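Local coordinates for protein dimethyl-sulfide monooxygenase (Hyphomicrobium sulfonivorans, PDB 6AK1) that oxidises dimethyl sulfide to methanethiol and formaldehyde with NADH and molecular oxygen, as the large, TIM-barrel subunit of an FMN-dependent two-component monooxygenase, at residues R117-L122 and V130-V135; W385-G390 and R419-D424. One frame throughout, in Å; residues are numbered along the deposited sequence.

Contact 1 of 2, residues R117-L122 and V130-V135; sequences RRLSTL and VAWNVV
Leu-119 sets one methyl over the indole of Trp-132, and this CH-pi contact is the closest between helix and strand. Its CD1 lies 3.7 Å from the centroid of the five-membered ring and 18° off the ring normal, over the face of that ring but toward the rim of the indole as a whole. CD2 and CG of Trp-132 are the nearest ring atoms, each 3.6 Å from Leu-119 CD1. The two side chains cross at about a right angle. On the tryptophan side the first torsion (chi1 173°) places CG anti to the backbone N, which carries the ring out toward the helix. CG2 of Val-134, two residues along the same strand, covers the other face from 3.5 Å above the ring plane, over its centre, and the indole is held between two aliphatic groups. Its polar edge is satisfied elsewhere: NE1 of Trp-132 donates to the carbonyl O of Ala-105.

Helix 112-126 and strand 130-135 are the last two elements of a beta-alpha-beta unit that begins with strand 100-106, a repeating element of the TIM barrel in luciferase-like monooxygenases. The segment axes run nearly antiparallel, at 153°, and approach to 9.0 Å, a spacing bridged here by side chains without any hydrogen bond across the interface.

Nearer the turn between helix and strand the approaches are longer. Leu-122 presents its CB to CG2 of Val-130 at 4.3 Å, while CG1 of Val-130 comes within 4.3 Å of the carbonyl O of Leu-119. Met-165 and Met-168 of helix 157-174 also touch Trp-132, and Trp-172 of that helix lies against Leu-119.

Contact 2 of 2, residues W385-G390 and R419-D424; sequences WVDEGG and RGRAQD
Asp-387 and Arg-421 meet in a two-pronged salt bridge, the guanidinium offering its NH1 and NH2 end-on to the two carboxylate oxygens. NH1 of Arg-421 donates to OD2 of Asp-387 at 2.8 Å, with a nearly straight N-H...O angle of 168°, and takes the syn lone pair of that oxygen. The second prong, from Arg-421 NH2 to Asp-387 OD1, is equally short at 2.8 Å but more bent, and it meets the syn side somewhat out of the carboxylate plane. The two flat groups are only 10° apart, close to the coplanar geometry of a paired carboxylate and guanidinium.

The charge network extends beyond this pair. NH1 of Arg-421 also bridges to Glu-383, one turn earlier on helix 375-388, and NE donates to the carbonyl O of Lys-3 near the N-terminus. Bends at chi2 and chi3 (-66° at the latter) fold the arginine chain rather than extending it, bringing its head to these acceptors.

Van der Waals contact is slight: CG1 of Val-386 reaches NH2 of Arg-421 at 3.7 Å, approaching the guanidinium obliquely as valine and arginine run alongside each other in opposing senses.

In the backbone, helix 403-418 ends in a Schellman motif at Gly-420, whose positive phi turns the chain just before Arg-421. A leucine in place of Arg-421 would probably cost Asp-387 its bidentate partner, Glu-383 one of two arginine partners, with Arg-419 remaining, and the Lys-3 carbonyl this donor.

With acidic side chains from successive turns converging on one guanidinium, the charges are likely to stay ionised and to tie the end of helix 375-388 to the loop following helix 403-418.

How the contacts relate
The two contacts join neighbouring elements at separate places in one barrel, their centres 28 Å apart and their nearest atoms about 14 Å apart, without touching. Contact 1 pairs a helix with the strand that follows it and relies on apolar side chains; contact 2 ties a late helix to the loop after the next helix through charge. Only contact 1 approaches the probable flavin site: the side chain of Trp-132 is about 6 Å from that of Thr-104 and about 10 Å from that of Asp-58, both inferred FMN-binding residues. Contact 2 lies away from that site, its centre about 20 Å from that of the chain.

Contact 1 of 2, residues R117-L122 and V130-V135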
ATOM      1  N   ARG A 117       6.744  12.780  11.652  1.00 19.40           N
ATOM      2  CA  ARG A 117       6.562  12.438  13.061  1.00 23.27           C
ATOM      3  C   ARG A 117       5.500  11.359  13.231  1.00 21.16           C
ATOM      4  O   ARG A 117       5.663  10.449  14.052  1.00 21.35           O
ATOM      5  CB  ARG A 117       6.193  13.680  13.885  1.00 20.42           C
ATOM      6  CG  ARG A 117       6.104  13.401  15.383  1.00 22.45           C
ATOM      7  CD  ARG A 117       5.713  14.637  16.214  1.00 23.90           C
ATOM      8  NE  ARG A 117       4.293  14.947  16.085  1.00 26.20           N
ATOM      9  CZ  ARG A 117       3.533  15.394  17.081  1.00 26.07           C
ATOM     10  NH1 ARG A 117       4.064  15.585  18.281  1.00 22.48           N
ATOM     11  NH2 ARG A 117       2.241  15.644  16.878  1.00 23.59           N
ATOM     12  N   ARG A 118       4.410  11.436  12.465  1.00 16.60           N
ATOM     13  CA  ARG A 118       3.360  10.435  12.617  1.00 21.02           C
ATOM     14  C   ARG A 118       3.858   9.052  12.222  1.00 19.19           C
ATOM     15  O   ARG A 118       3.509   8.062  12.864  1.00 18.52           O
ATOM     16  CB  ARG A 118       2.131  10.824  11.794  1.00 21.95           C
ATOM     17  CG  ARG A 118       1.523  12.163  12.191  1.00 27.88           C
ATOM     18  CD  ARG A 118       0.382  12.562  11.250  1.00 28.74           C
ATOM     19  NE  ARG A 118      -0.722  11.636  11.348  1.00 37.22           N
ATOM     20  CZ  ARG A 118      -1.360  11.081  10.323  1.00 33.77           C
ATOM     21  NH1 ARG A 118      -1.048  11.373   9.065  1.00 30.55           N
ATOM     22  NH2 ARG A 118      -2.352  10.244  10.578  1.00 32.34           N
ATOM     23  N   LEU A 119       4.678   8.964  11.166  1.00 17.90           N
ATOM     24  CA  LEU A 119       5.202   7.665  10.754  1.00 18.12           C
ATOM     25  C   LEU A 119       6.310   7.184  11.687  1.00 19.75           C
ATOM     26  O   LEU A 119       6.356   5.996  12.015  1.00 20.49           O
ATOM     27  CB  LEU A 119       5.701   7.729   9.306  1.00 19.22           C
ATOM     28  CG  LEU A 119       4.578   7.826   8.257  1.00 17.15           C
ATOM     29  CD1 LEU A 119       5.120   8.267   6.925  1.00 14.64           C
ATOM     30  CD2 LEU A 119       3.851   6.492   8.136  1.00 16.88           C
ATOM     31  N   SER A 120       7.203   8.088  12.121  1.00 19.59           N
ATOM     32  CA  SER A 120       8.210   7.729  13.122  1.00 20.28           C
ATOM     33  C   SER A 120       7.553   7.195  14.378  1.00 19.65           C
ATOM     34  O   SER A 120       8.026   6.212  14.959  1.00 21.89           O
ATOM     35  CB  SER A 120       9.080   8.935  13.505  1.00 19.81           C
ATOM     36  OG  SER A 120      10.047   9.241  12.531  1.00 23.47           O
ATOM     37  N   THR A 121       6.471   7.850  14.822  1.00 18.75           N
ATOM     38  CA  THR A 121       5.755   7.398  16.016  1.00 20.65           C
ATOM     39  C   THR A 121       5.269   5.961  15.860  1.00 18.50           C
ATOM     40  O   THR A 121       5.393   5.158  16.787  1.00 20.09           O
ATOM     41  CB  THR A 121       4.580   8.339  16.319  1.00 21.59           C
ATOM     42  OG1 THR A 121       5.088   9.641  16.625  1.00 20.04           O
ATOM     43  CG2 THR A 121       3.756   7.832  17.493  1.00 17.96           C
ATOM     44  N   LEU A 122       4.737   5.609  14.686  1.00 17.89           N
ATOM     45  CA  LEU A 122       4.286   4.233  14.474  1.00 21.46           C
ATOM     46  C   LEU A 122       5.461   3.261  14.429  1.00 20.65           C
ATOM     47  O   LEU A 122       5.351   2.120  14.895  1.00 22.21           O
ATOM     48  CB  LEU A 122       3.468   4.134  13.184  1.00 20.31           C
ATOM     49  CG  LEU A 122       2.034   4.661  13.262  1.00 21.95           C
ATOM     50  CD1 LEU A 122       1.262   4.261  12.012  1.00 23.11           C
ATOM     51  CD2 LEU A 122       1.345   4.148  14.534  1.00 24.55           C
ATOM     52  N   VAL A 130       6.363  -0.953  10.334  1.00 18.67           N
ATOM     53  CA  VAL A 130       5.499  -0.083   9.550  1.00 19.59           C
ATOM     54  C   VAL A 130       6.073   0.066   8.149  1.00 22.33           C
ATOM     55  O   VAL A 130       7.297   0.094   7.949  1.00 22.71           O
ATOM     56  CB  VAL A 130       5.303   1.291  10.227  1.00 25.47           C
ATOM     57  CG1 VAL A 130       6.611   2.065  10.270  1.00 25.27           C
ATOM     58  CG2 VAL A 130       4.240   2.101   9.482  1.00 27.99           C
ATOM     59  N   ALA A 131       5.182   0.115   7.176  1.00 20.80           N
ATOM     60  CA  ALA A 131       5.502   0.513   5.820  1.00 22.18           C
ATOM     61  C   ALA A 131       4.655   1.724   5.472  1.00 22.55           C
ATOM     62  O   ALA A 131       3.497   1.820   5.890  1.00 23.14           O
ATOM     63  CB  ALA A 131       5.244  -0.619   4.824  1.00 19.32           C
ATOM     64  N   TRP A 132       5.238   2.647   4.722  1.00 21.21           N
ATOM     65  CA  TRP A 132       4.553   3.856   4.284  1.00 20.18           C
ATOM     66  C   TRP A 132       4.193   3.678   2.815  1.00 20.81           C
ATOM     67  O   TRP A 132       5.079   3.614   1.957  1.00 21.09           O
ATOM     68  CB  TRP A 132       5.432   5.096   4.482  1.00 17.25           C
ATOM     69  CG  TRP A 132       4.826   6.344   3.899  1.00 16.08           C
ATOM     70  CD1 TRP A 132       3.495   6.591   3.690  1.00 17.17           C
ATOM     71  CD2 TRP A 132       5.523   7.512   3.444  1.00 19.56           C
ATOM     72  NE1 TRP A 132       3.324   7.838   3.151  1.00 19.10           N
ATOM     73  CE2 TRP A 132       4.550   8.429   2.993  1.00 17.85           C
ATOM     74  CE3 TRP A 132       6.876   7.878   3.389  1.00 16.55           C
ATOM     75  CZ2 TRP A 132       4.884   9.680   2.477  1.00 17.54           C
ATOM     76  CZ3 TRP A 132       7.208   9.129   2.886  1.00 19.94           C
ATOM     77  CH2 TRP A 132       6.216  10.017   2.438  1.00 19.18           C
ATOM     78  N   ASN A 133       2.904   3.619   2.521  1.00 23.55           N
ATOM     79  CA  ASN A 133       2.445   3.585   1.135  1.00 20.71           C
ATOM     80  C   ASN A 133       2.281   5.023   0.657  1.00 22.95           C
ATOM     81  O   ASN A 133       1.312   5.702   1.008  1.00 23.12           O
ATOM     82  CB  ASN A 133       1.153   2.789   1.015  1.00 23.25           C
ATOM     83  CG  ASN A 133       0.607   2.785  -0.405  1.00 27.88           C
ATOM     84  OD1 ASN A 133       1.336   2.519  -1.359  1.00 30.50           O
ATOM     85  ND2 ASN A 133      -0.671   3.113  -0.551  1.00 26.13           N
ATOM     86  N   VAL A 134       3.233   5.475  -0.158  1.00 23.12           N
ATOM     87  CA  VAL A 134       3.329   6.853  -0.628  1.00 22.61           C
ATOM     88  C   VAL A 134       2.355   7.074  -1.784  1.00 25.58           C
ATOM     89  O   VAL A 134       2.542   6.528  -2.872  1.00 29.51           O
ATOM     90  CB  VAL A 134       4.767   7.165  -1.059  1.00 23.73           C
ATOM     91  CG1 VAL A 134       4.920   8.626  -1.430  1.00 18.50           C
ATOM     92  CG2 VAL A 134       5.729   6.742   0.025  1.00 19.28           C
ATOM     93  N   VAL A 135       1.347   7.921  -1.583  1.00 24.23           N
ATOM     94  CA  VAL A 135       0.390   8.196  -2.642  1.00 26.79           C
ATOM     95  C   VAL A 135       0.311   9.699  -2.877  1.00 34.14           C
ATOM     96  O   VAL A 135       0.708  10.515  -2.036  1.00 28.26           O
ATOM     97  CB  VAL A 135      -1.014   7.605  -2.348  1.00 32.11           C
ATOM     98  CG1 VAL A 135      -0.919   6.134  -1.973  1.00 27.23           C
ATOM     99  CG2 VAL A 135      -1.726   8.376  -1.257  1.00 31.27           C
TER

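Contact 2 of 2, residues W385-G390 and R419-D424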
ATOM      1  N   TRP A 385       2.080 -16.652 -11.756  1.00 28.15           N
ATOM      2  CA  TRP A 385       2.270 -15.207 -11.645  1.00 27.80           C
ATOM      3  C   TRP A 385       3.644 -14.873 -11.079  1.00 23.39           C
ATOM      4  O   TRP A 385       4.266 -13.890 -11.486  1.00 26.50           O
ATOM      5  CB  TRP A 385       1.199 -14.579 -10.756  1.00 25.88           C
ATOM      6  CG  TRP A 385      -0.203 -14.514 -11.295  1.00 24.61           C
ATOM      7  CD1 TRP A 385      -1.249 -15.303 -10.924  1.00 21.83           C
ATOM      8  CD2 TRP A 385      -0.729 -13.567 -12.236  1.00 23.92           C
ATOM      9  NE1 TRP A 385      -2.387 -14.922 -11.583  1.00 25.08           N
ATOM     10  CE2 TRP A 385      -2.093 -13.869 -12.410  1.00 25.76           C
ATOM     11  CE3 TRP A 385      -0.171 -12.512 -12.971  1.00 24.90           C
ATOM     12  CZ2 TRP A 385      -2.916 -13.148 -13.276  1.00 23.77           C
ATOM     13  CZ3 TRP A 385      -0.988 -11.791 -13.822  1.00 22.51           C
ATOM     14  CH2 TRP A 385      -2.351 -12.109 -13.964  1.00 26.37           C
ATOM     15  N   VAL A 386       4.128 -15.663 -10.126  1.00 26.92           N
ATOM     16  CA  VAL A 386       5.398 -15.340  -9.488  1.00 28.46           C
ATOM     17  C   VAL A 386       6.561 -15.710 -10.396  1.00 30.17           C
ATOM     18  O   VAL A 386       7.415 -14.874 -10.701  1.00 31.00           O
ATOM     19  CB  VAL A 386       5.507 -16.027  -8.114  1.00 26.75           C
ATOM     20  CG1 VAL A 386       6.925 -15.908  -7.582  1.00 24.61           C
ATOM     21  CG2 VAL A 386       4.528 -15.395  -7.123  1.00 24.07           C
ATOM     22  N   ASP A 387       6.592 -16.956 -10.866  1.00 29.47           N
ATOM     23  CA  ASP A 387       7.739 -17.440 -11.626  1.00 31.39           C
ATOM     24  C   ASP A 387       7.680 -16.979 -13.078  1.00 28.47           C
ATOM     25  O   ASP A 387       8.654 -16.437 -13.604  1.00 25.86           O
ATOM     26  CB  ASP A 387       7.812 -18.966 -11.524  1.00 30.92           C
ATOM     27  CG  ASP A 387       7.966 -19.440 -10.079  1.00 33.23           C
ATOM     28  OD1 ASP A 387       8.678 -18.755  -9.312  1.00 33.96           O
ATOM     29  OD2 ASP A 387       7.371 -20.476  -9.704  1.00 34.01           O
ATOM     30  N   GLU A 388       6.539 -17.160 -13.732  1.00 29.34           N
ATOM     31  CA  GLU A 388       6.412 -16.728 -15.119  1.00 33.48           C
ATOM     32  C   GLU A 388       6.205 -15.218 -15.219  1.00 32.48           C
ATOM     33  O   GLU A 388       6.834 -14.556 -16.048  1.00 33.31           O
ATOM     34  CB  GLU A 388       5.264 -17.487 -15.790  1.00 32.34           C
ATOM     35  CG  GLU A 388       5.161 -17.308 -17.283  1.00 37.81           C
ATOM     36  CD  GLU A 388       4.109 -18.225 -17.904  1.00 42.20           C
ATOM     37  OE1 GLU A 388       3.477 -17.796 -18.891  1.00 39.49           O
ATOM     38  OE2 GLU A 388       3.918 -19.365 -17.402  1.00 45.24           O
ATOM     39  N   GLY A 389       5.332 -14.650 -14.380  1.00 29.39           N
ATOM     40  CA  GLY A 389       5.057 -13.222 -14.447  1.00 30.28           C
ATOM     41  C   GLY A 389       6.132 -12.352 -13.824  1.00 26.39           C
ATOM     42  O   GLY A 389       6.227 -11.166 -14.159  1.00 27.60           O
ATOM     43  N   GLY A 390       6.932 -12.910 -12.916  1.00 26.29           N
ATOM     44  CA  GLY A 390       8.033 -12.187 -12.318  1.00 27.42           C
ATOM     45  C   GLY A 390       7.707 -11.344 -11.100  1.00 27.56           C
ATOM     46  O   GLY A 390       8.595 -10.629 -10.623  1.00 27.92           O
ATOM     47  N   ARG A 419       4.717 -27.035  -1.335  1.00 31.65           N
ATOM     48  CA  ARG A 419       5.521 -26.738  -2.520  1.00 33.89           C
ATOM     49  C   ARG A 419       6.757 -25.896  -2.219  1.00 32.35           C
ATOM     50  O   ARG A 419       7.469 -25.525  -3.160  1.00 29.75           O
ATOM     51  CB  ARG A 419       4.678 -26.010  -3.574  1.00 29.67           C
ATOM     52  CG  ARG A 419       3.457 -26.776  -4.023  1.00 34.83           C
ATOM     53  CD  ARG A 419       2.673 -26.013  -5.071  1.00 33.36           C
ATOM     54  NE  ARG A 419       1.493 -26.762  -5.481  1.00 30.75           N
ATOM     55  CZ  ARG A 419       0.827 -26.547  -6.609  1.00 31.53           C
ATOM     56  NH1 ARG A 419       1.238 -25.602  -7.450  1.00 27.38           N
ATOM     57  NH2 ARG A 419      -0.239 -27.291  -6.898  1.00 25.82           N
ATOM     58  N   GLY A 420       7.008 -25.559  -0.950  1.00 30.09           N
ATOM     59  CA  GLY A 420       8.183 -24.794  -0.573  1.00 28.74           C
ATOM     60  C   GLY A 420       8.133 -23.317  -0.908  1.00 28.09           C
ATOM     61  O   GLY A 420       9.178 -22.674  -0.974  1.00 26.20           O
ATOM     62  N   ARG A 421       6.946 -22.748  -1.101  1.00 28.37           N
ATOM     63  CA  ARG A 421       6.833 -21.367  -1.556  1.00 29.84           C
ATOM     64  C   ARG A 421       6.424 -20.384  -0.462  1.00 30.88           C
ATOM     65  O   ARG A 421       6.631 -19.179  -0.629  1.00 34.71           O
ATOM     66  CB  ARG A 421       5.821 -21.269  -2.704  1.00 27.61           C
ATOM     67  CG  ARG A 421       6.116 -22.139  -3.922  1.00 32.74           C
ATOM     68  CD  ARG A 421       7.573 -22.070  -4.370  1.00 30.56           C
ATOM     69  NE  ARG A 421       8.001 -20.768  -4.889  1.00 27.88           N
ATOM     70  CZ  ARG A 421       7.870 -20.381  -6.150  1.00 27.55           C
ATOM     71  NH1 ARG A 421       7.281 -21.185  -7.032  1.00 29.29           N
ATOM     72  NH2 ARG A 421       8.309 -19.183  -6.526  1.00 28.68           N
ATOM     73  N   ALA A 422       5.838 -20.846   0.635  1.00 29.62           N
ATOM     74  CA  ALA A 422       5.378 -19.970   1.703  1.00 29.62           C
ATOM     75  C   ALA A 422       6.109 -20.318   2.985  1.00 30.06           C
ATOM     76  O   ALA A 422       6.381 -21.493   3.245  1.00 29.49           O
ATOM     77  CB  ALA A 422       3.861 -20.096   1.926  1.00 24.12           C
ATOM     78  N   GLN A 423       6.423 -19.293   3.783  1.00 29.23           N
ATOM     79  CA  GLN A 423       7.095 -19.514   5.058  1.00 27.37           C
ATOM     80  C   GLN A 423       6.121 -20.089   6.081  1.00 27.90           C
ATOM     81  O   GLN A 423       4.919 -19.833   6.036  1.00 29.07           O
ATOM     82  CB  GLN A 423       7.702 -18.209   5.590  1.00 25.65           C
ATOM     83  CG  GLN A 423       6.681 -17.093   5.861  1.00 27.75           C
ATOM     84  CD  GLN A 423       7.330 -15.745   6.190  1.00 28.74           C
ATOM     85  OE1 GLN A 423       8.533 -15.552   5.998  1.00 31.26           O
ATOM     86  NE2 GLN A 423       6.527 -14.809   6.700  1.00 25.81           N
ATOM     87  N   ASP A 424       6.649 -20.884   7.011  1.00 26.57           N
ATOM     88  CA  ASP A 424       5.836 -21.368   8.120  1.00 33.89           C
ATOM     89  C   ASP A 424       6.289 -20.793   9.451  1.00 32.46           C
ATOM     90  O   ASP A 424       5.858 -21.274  10.503  1.00 34.48           O
ATOM     91  CB  ASP A 424       5.826 -22.899   8.175  1.00 33.73           C
ATOM     92  CG  ASP A 424       7.208 -23.492   8.335  1.00 40.01           C
ATOM     93  OD1 ASP A 424       8.141 -22.780   8.774  1.00 37.94           O
ATOM     94  OD2 ASP A 424       7.354 -24.691   8.025  1.00 50.15           O
TER